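Long-range contacts in putative cytochrome P450 154A1 (Streptomyces coelicolor, PDB 1ODO), which belongs to the cytochrome P450 family and binds a protoporphyrin IX haem and, beside it, 4-phenyl-1H-imidazole within a mainly helical fold: residues M114-E119 with M362-L366; D252-H256 with N396-L401. All coordinates share one frame; numbering follows the deposited sequence.

Contact 1 (M114-E119 with M362-L366); sequences MRPAVE and MEVTL
With CG of M362 anti to its backbone N (chi1 -173°) and the chain bending only at the last torsion, the thioether of M362 reaches straight out from helix 357-374 to R115 and V118 of helix 108-131. The pair belongs to the helical part of the cytochrome P450 fold, and it is a helix-helix packing in which the axes of the short segments come to 10.5 Å at their closest and cross at -48°. No hydrogen bond joins them; the interface is built from apolar branches, with the stem and guanidinium of R115 along one border. That chain leaves its helix extended and then folds at chi3 (-72°), which carries the guanidinium over M362. SD of M362 lies 3.6 Å above the R115 guanidinium plane, offset toward the rim, with NH2 and CZ of R115 both 3.7 Å from it. Beyond the sulfur, the methyl CE of M362 presses on CG2 of V118 at 3.6 Å. CG1 of V118 meets CD1 of L366 at 3.7 Å, the side chains crossing at about a right angle. V111 and V122 of helix 108-131 extend the apolar surface against M362 and L366 respectively, while E363 on the same helix as L366 touches the haem. Both methyls of L366 reach the aliphatic CG of E119, CD1 at 3.6 Å, and CD2 of L366 also lies 3.7 Å from NH1 of R115.

Contact 2 (D252-H256 with N396-L401); sequences DQAVH and NGHQRL
A His-carboxylate pair, H398 with D252, joins helix 247-260 of the P450 fold to the loop that leads into strand 402-404. D252 grips the loop residue twice. Its OD1 accepts a bond from ND1 of H398 at 2.7 Å, met on the syn side and close to the imidazole plane, and its OD2 takes the backbone N of H398 at 2.8 Å from above the carboxylate plane. Carboxylate and ring are nearly coplanar, 24° apart; the ND1 bond, with the H256 ring against one face, sets the imidazole's orientation, while the other bond fixes the main chain. R141 makes a salt bridge to the same OD2, so the buried carboxylate has a positive partner that would probably favour its charged form. One turn on, CE1 of H398 lies 3.5 Å from CG of H256, over one face of the H256 ring and toward its rim; the planes are inclined at 31°, with ring centroids 4.2 Å apart. L401 slips CD1 in at the edge of the H256 ring, near its plane, and turns CD2 toward CG1 of V255. At the other end Q253, bent at chi2 (-69°), sends NE2 to O of N396 in a straight but weak bond of 3.3 Å. ND2 of N396 is bonded to O of P287 and OE1 of E286. The whole is a His-carboxylate hydrogen bond tying helix 247-260 to the C-terminal loop of the P450 fold.

How the contacts relate
The contacts are joined through helices 357-374 and 247-260, which pack against each other. Helix 357-374, which supplies 362-366 to contact 1, also lies against contact 2, where its L368 and L371 touch V255; in return, V364 packs on V250 and I251 of helix 247-260, just ahead of D252. The contact centres are 20 Å apart and their nearest atoms about 4 Å, without touching, and their segments alternate along the chain. Contact 1 is closer to the haem: the side chain of E363 comes within about 4 Å of it, against about 9 Å for N396 in contact 2. From 4-phenyl-1H-imidazole the same side chains are about 10 and 12 Å away.

Contact 1 (M114-E119 with M362-L366)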
ATOM      1  N   MET A 114      18.680  -6.900   7.067  1.00 22.11           N
ATOM      2  CA  MET A 114      18.282  -5.550   7.459  1.00 22.25           C
ATOM      3  C   MET A 114      17.639  -5.482   8.841  1.00 20.91           C
ATOM      4  O   MET A 114      17.468  -4.397   9.392  1.00 19.45           O
ATOM      5  CB  MET A 114      17.274  -4.979   6.461  1.00 25.16           C
ATOM      6  CG  MET A 114      17.780  -4.779   5.059  1.00 29.05           C
ATOM      7  SD  MET A 114      16.440  -4.125   4.045  1.00 35.62           S
ATOM      8  CE  MET A 114      16.314  -2.451   4.711  1.00 32.44           C
ATOM      9  N   ARG A 115      17.274  -6.633   9.395  1.00 20.01           N
ATOM     10  CA  ARG A 115      16.640  -6.655  10.708  1.00 21.37           C
ATOM     11  C   ARG A 115      17.314  -5.789  11.773  1.00 20.96           C
ATOM     12  O   ARG A 115      16.655  -4.973  12.411  1.00 20.30           O
ATOM     13  CB  ARG A 115      16.493  -8.097  11.206  1.00 23.54           C
ATOM     14  CG  ARG A 115      15.675  -8.231  12.486  1.00 28.70           C
ATOM     15  CD  ARG A 115      15.357  -9.691  12.791  1.00 33.02           C
ATOM     16  NE  ARG A 115      14.369 -10.244  11.867  1.00 36.31           N
ATOM     17  CZ  ARG A 115      13.052 -10.104  12.006  1.00 37.62           C
ATOM     18  NH1 ARG A 115      12.561  -9.431  13.041  1.00 38.80           N
ATOM     19  NH2 ARG A 115      12.225 -10.628  11.109  1.00 36.33           N
ATOM     20  N   PRO A 116      18.634  -5.942  11.972  1.00 20.29           N
ATOM     21  CA  PRO A 116      19.315  -5.131  12.986  1.00 20.73           C
ATOM     22  C   PRO A 116      19.130  -3.632  12.774  1.00 20.78           C
ATOM     23  O   PRO A 116      18.864  -2.893  13.720  1.00 19.34           O
ATOM     24  CB  PRO A 116      20.773  -5.559  12.848  1.00 22.03           C
ATOM     25  CG  PRO A 116      20.652  -6.991  12.425  1.00 21.15           C
ATOM     26  CD  PRO A 116      19.566  -6.914  11.375  1.00 21.49           C
ATOM     27  N   ALA A 117      19.269  -3.188  11.529  1.00 19.46           N
ATOM     28  CA  ALA A 117      19.112  -1.773  11.218  1.00 19.84           C
ATOM     29  C   ALA A 117      17.683  -1.313  11.479  1.00 18.90           C
ATOM     30  O   ALA A 117      17.461  -0.257  12.066  1.00 18.23           O
ATOM     31  CB  ALA A 117      19.495  -1.505   9.761  1.00 19.70           C
ATOM     32  N   VAL A 118      16.708  -2.104  11.044  1.00 19.74           N
ATOM     33  CA  VAL A 118      15.311  -1.736  11.251  1.00 18.26           C
ATOM     34  C   VAL A 118      14.968  -1.727  12.742  1.00 18.99           C
ATOM     35  O   VAL A 118      14.279  -0.827  13.218  1.00 18.20           O
ATOM     36  CB  VAL A 118      14.364  -2.690  10.485  1.00 18.41           C
ATOM     37  CG1 VAL A 118      12.903  -2.295  10.727  1.00 18.91           C
ATOM     38  CG2 VAL A 118      14.682  -2.632   8.993  1.00 16.73           C
ATOM     39  N   GLU A 119      15.452  -2.720  13.483  1.00 19.66           N
ATOM     40  CA  GLU A 119      15.171  -2.770  14.911  1.00 20.45           C
ATOM     41  C   GLU A 119      15.703  -1.507  15.581  1.00 20.08           C
ATOM     42  O   GLU A 119      15.053  -0.941  16.457  1.00 18.56           O
ATOM     43  CB  GLU A 119      15.819  -4.001  15.557  1.00 24.33           C
ATOM     44  CG  GLU A 119      15.241  -5.323  15.093  1.00 30.19           C
ATOM     45  CD  GLU A 119      15.578  -6.469  16.034  1.00 34.30           C
ATOM     46  OE1 GLU A 119      15.173  -6.400  17.216  1.00 37.13           O
ATOM     47  OE2 GLU A 119      16.241  -7.433  15.593  1.00 36.42           O
ATOM     48  N   MET A 362       8.010  -7.112   8.315  1.00 13.90           N
ATOM     49  CA  MET A 362       9.005  -6.980   9.373  1.00 13.88           C
ATOM     50  C   MET A 362       8.864  -5.647  10.104  1.00 13.35           C
ATOM     51  O   MET A 362       8.903  -5.601  11.332  1.00 13.18           O
ATOM     52  CB  MET A 362      10.423  -7.114   8.811  1.00 15.80           C
ATOM     53  CG  MET A 362      11.488  -7.159   9.900  1.00 18.06           C
ATOM     54  SD  MET A 362      13.130  -7.549   9.270  1.00 23.48           S
ATOM     55  CE  MET A 362      13.516  -6.010   8.482  1.00 18.38           C
ATOM     56  N   GLU A 363       8.695  -4.565   9.349  1.00 12.66           N
ATOM     57  CA  GLU A 363       8.546  -3.240   9.939  1.00 12.89           C
ATOM     58  C   GLU A 363       7.409  -3.187  10.948  1.00 12.29           C
ATOM     59  O   GLU A 363       7.580  -2.704  12.066  1.00 11.11           O
ATOM     60  CB  GLU A 363       8.281  -2.189   8.853  1.00 13.53           C
ATOM     61  CG  GLU A 363       9.506  -1.790   8.041  1.00 16.57           C
ATOM     62  CD  GLU A 363       9.209  -0.672   7.055  1.00 18.22           C
ATOM     63  OE1 GLU A 363       8.492   0.280   7.432  1.00 18.54           O
ATOM     64  OE2 GLU A 363       9.703  -0.733   5.911  1.00 19.86           O
ATOM     65  N   VAL A 364       6.244  -3.687  10.552  1.00 12.09           N
ATOM     66  CA  VAL A 364       5.087  -3.678  11.437  1.00 11.20           C
ATOM     67  C   VAL A 364       5.225  -4.594  12.647  1.00 11.34           C
ATOM     68  O   VAL A 364       4.894  -4.198  13.764  1.00 12.73           O
ATOM     69  CB  VAL A 364       3.801  -4.049  10.675  1.00 10.77           C
ATOM     70  CG1 VAL A 364       2.596  -3.904  11.591  1.00 11.39           C
ATOM     71  CG2 VAL A 364       3.646  -3.154   9.450  1.00 12.39           C
ATOM     72  N   THR A 365       5.708  -5.813  12.440  1.00 11.36           N
ATOM     73  CA  THR A 365       5.857  -6.730  13.564  1.00 13.93           C
ATOM     74  C   THR A 365       6.838  -6.157  14.591  1.00 14.62           C
ATOM     75  O   THR A 365       6.573  -6.190  15.792  1.00 13.88           O
ATOM     76  CB  THR A 365       6.323  -8.137  13.103  1.00 16.56           C
ATOM     77  OG1 THR A 365       7.600  -8.045  12.464  1.00 21.23           O
ATOM     78  CG2 THR A 365       5.315  -8.732  12.122  1.00 15.14           C
ATOM     79  N   LEU A 366       7.953  -5.611  14.116  1.00 14.39           N
ATOM     80  CA  LEU A 366       8.952  -5.029  15.011  1.00 15.49           C
ATOM     81  C   LEU A 366       8.388  -3.815  15.749  1.00 15.81           C
ATOM     82  O   LEU A 366       8.591  -3.656  16.957  1.00 15.13           O
ATOM     83  CB  LEU A 366      10.198  -4.613  14.225  1.00 14.76           C
ATOM     84  CG  LEU A 366      11.150  -5.738  13.810  1.00 17.03           C
ATOM     85  CD1 LEU A 366      12.293  -5.160  12.999  1.00 16.38           C
ATOM     86  CD2 LEU A 366      11.687  -6.442  15.055  1.00 15.85           C
TER

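Contact 2 (D252-H256 with N396-L401)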
ATOM      1  N   ASP A 252      -0.899   1.755  11.657  1.00 13.40           N
ATOM      2  CA  ASP A 252      -2.060   2.487  12.157  1.00 12.67           C
ATOM      3  C   ASP A 252      -3.173   1.504  12.533  1.00 14.57           C
ATOM      4  O   ASP A 252      -3.612   1.447  13.685  1.00 13.52           O
ATOM      5  CB  ASP A 252      -2.542   3.442  11.049  1.00 13.06           C
ATOM      6  CG  ASP A 252      -3.871   4.136  11.370  1.00 13.61           C
ATOM      7  OD1 ASP A 252      -4.714   3.566  12.091  1.00 17.67           O
ATOM      8  OD2 ASP A 252      -4.084   5.258  10.865  1.00 15.31           O
ATOM      9  N   GLN A 253      -3.620   0.726  11.551  1.00 13.64           N
ATOM     10  CA  GLN A 253      -4.682  -0.248  11.763  1.00 12.89           C
ATOM     11  C   GLN A 253      -4.367  -1.316  12.807  1.00 13.34           C
ATOM     12  O   GLN A 253      -5.228  -1.656  13.619  1.00 13.99           O
ATOM     13  CB  GLN A 253      -5.047  -0.913  10.435  1.00 14.51           C
ATOM     14  CG  GLN A 253      -5.602   0.048   9.387  1.00 14.42           C
ATOM     15  CD  GLN A 253      -6.985   0.590   9.735  1.00 16.50           C
ATOM     16  OE1 GLN A 253      -7.564   0.244  10.763  1.00 14.99           O
ATOM     17  NE2 GLN A 253      -7.515   1.447   8.871  1.00 17.48           N
ATOM     18  N   ALA A 254      -3.145  -1.844  12.799  1.00 12.47           N
ATOM     19  CA  ALA A 254      -2.775  -2.872  13.768  1.00 13.51           C
ATOM     20  C   ALA A 254      -2.857  -2.317  15.186  1.00 13.88           C
ATOM     21  O   ALA A 254      -3.445  -2.932  16.070  1.00 14.93           O
ATOM     22  CB  ALA A 254      -1.362  -3.391  13.484  1.00 10.83           C
ATOM     23  N   VAL A 255      -2.266  -1.146  15.401  1.00 13.28           N
ATOM     24  CA  VAL A 255      -2.295  -0.539  16.724  1.00 14.35           C
ATOM     25  C   VAL A 255      -3.721  -0.206  17.141  1.00 13.46           C
ATOM     26  O   VAL A 255      -4.142  -0.538  18.247  1.00 13.73           O
ATOM     27  CB  VAL A 255      -1.446   0.752  16.772  1.00 13.93           C
ATOM     28  CG1 VAL A 255      -1.587   1.418  18.137  1.00 16.80           C
ATOM     29  CG2 VAL A 255       0.007   0.418  16.506  1.00 13.54           C
ATOM     30  N   HIS A 256      -4.467   0.440  16.252  1.00 14.75           N
ATOM     31  CA  HIS A 256      -5.845   0.809  16.556  1.00 15.61           C
ATOM     32  C   HIS A 256      -6.696  -0.399  16.934  1.00 15.66           C
ATOM     33  O   HIS A 256      -7.531  -0.321  17.837  1.00 15.46           O
ATOM     34  CB  HIS A 256      -6.476   1.546  15.372  1.00 14.35           C
ATOM     35  CG  HIS A 256      -7.832   2.108  15.670  1.00 17.81           C
ATOM     36  ND1 HIS A 256      -8.995   1.400  15.461  1.00 17.38           N
ATOM     37  CD2 HIS A 256      -8.205   3.294  16.205  1.00 17.51           C
ATOM     38  CE1 HIS A 256     -10.027   2.125  15.855  1.00 18.39           C
ATOM     39  NE2 HIS A 256      -9.574   3.279  16.312  1.00 17.93           N
ATOM     40  N   ASN A 396      -6.245   3.128   3.274  1.00 12.03           N
ATOM     41  CA  ASN A 396      -7.136   2.791   4.378  1.00 13.61           C
ATOM     42  C   ASN A 396      -6.446   3.029   5.727  1.00 14.00           C
ATOM     43  O   ASN A 396      -5.708   2.180   6.223  1.00 12.46           O
ATOM     44  CB  ASN A 396      -7.578   1.326   4.253  1.00 12.87           C
ATOM     45  CG  ASN A 396      -8.462   0.871   5.406  1.00 13.95           C
ATOM     46  OD1 ASN A 396      -9.198   1.664   5.995  1.00 14.20           O
ATOM     47  ND2 ASN A 396      -8.412  -0.425   5.715  1.00 10.30           N
ATOM     48  N   GLY A 397      -6.686   4.199   6.307  1.00 14.47           N
ATOM     49  CA  GLY A 397      -6.084   4.522   7.590  1.00 14.83           C
ATOM     50  C   GLY A 397      -6.850   5.635   8.280  1.00 15.21           C
ATOM     51  O   GLY A 397      -7.825   6.148   7.734  1.00 13.76           O
ATOM     52  N   HIS A 398      -6.420   5.996   9.486  1.00 14.27           N
ATOM     53  CA  HIS A 398      -7.075   7.058  10.241  1.00 14.54           C
ATOM     54  C   HIS A 398      -6.279   8.339  10.034  1.00 14.21           C
ATOM     55  O   HIS A 398      -5.064   8.298   9.882  1.00 14.78           O
ATOM     56  CB  HIS A 398      -7.112   6.723  11.741  1.00 14.28           C
ATOM     57  CG  HIS A 398      -7.874   5.477  12.071  1.00 15.35           C
ATOM     58  ND1 HIS A 398      -7.286   4.229  12.109  1.00 15.53           N
ATOM     59  CD2 HIS A 398      -9.183   5.285  12.365  1.00 15.89           C
ATOM     60  CE1 HIS A 398      -8.199   3.324  12.412  1.00 16.03           C
ATOM     61  NE2 HIS A 398      -9.358   3.939  12.572  1.00 15.22           N
ATOM     62  N   GLN A 399      -6.960   9.479  10.022  1.00 14.61           N
ATOM     63  CA  GLN A 399      -6.270  10.750   9.831  1.00 17.12           C
ATOM     64  C   GLN A 399      -5.316  11.010  10.992  1.00 17.28           C
ATOM     65  O   GLN A 399      -4.280  11.655  10.831  1.00 18.52           O
ATOM     66  CB  GLN A 399      -7.288  11.886   9.722  1.00 17.24           C
ATOM     67  CG  GLN A 399      -8.048  11.889   8.404  1.00 20.79           C
ATOM     68  CD  GLN A 399      -9.044  13.030   8.306  1.00 23.98           C
ATOM     69  OE1 GLN A 399      -8.767  14.147   8.739  1.00 24.43           O
ATOM     70  NE2 GLN A 399     -10.202  12.756   7.721  1.00 24.97           N
ATOM     71  N   ARG A 400      -5.675  10.491  12.159  1.00 17.86           N
ATOM     72  CA  ARG A 400      -4.866  10.650  13.360  1.00 19.67           C
ATOM     73  C   ARG A 400      -5.092   9.459  14.287  1.00 18.28           C
ATOM     74  O   ARG A 400      -6.119   8.787  14.202  1.00 17.71           O
ATOM     75  CB  ARG A 400      -5.246  11.956  14.061  1.00 23.19           C
ATOM     76  CG  ARG A 400      -6.741  12.109  14.293  1.00 29.43           C
ATOM     77  CD  ARG A 400      -7.158  13.571  14.477  1.00 36.21           C
ATOM     78  NE  ARG A 400      -6.464  14.218  15.587  1.00 40.27           N
ATOM     79  CZ  ARG A 400      -5.248  14.747  15.502  1.00 42.64           C
ATOM     80  NH1 ARG A 400      -4.587  14.713  14.353  1.00 44.84           N
ATOM     81  NH2 ARG A 400      -4.689  15.305  16.569  1.00 44.71           N
ATOM     82  N   LEU A 401      -4.124   9.193  15.158  1.00 17.35           N
ATOM     83  CA  LEU A 401      -4.224   8.083  16.099  1.00 17.16           C
ATOM     84  C   LEU A 401      -3.735   8.573  17.458  1.00 18.22           C
ATOM     85  O   LEU A 401      -2.627   8.243  17.892  1.00 16.85           O
ATOM     86  CB  LEU A 401      -3.376   6.898  15.619  1.00 17.28           C
ATOM     87  CG  LEU A 401      -3.531   5.585  16.396  1.00 18.95           C
ATOM     88  CD1 LEU A 401      -4.993   5.149  16.408  1.00 19.00           C
ATOM     89  CD2 LEU A 401      -2.670   4.511  15.761  1.00 19.56           C
TER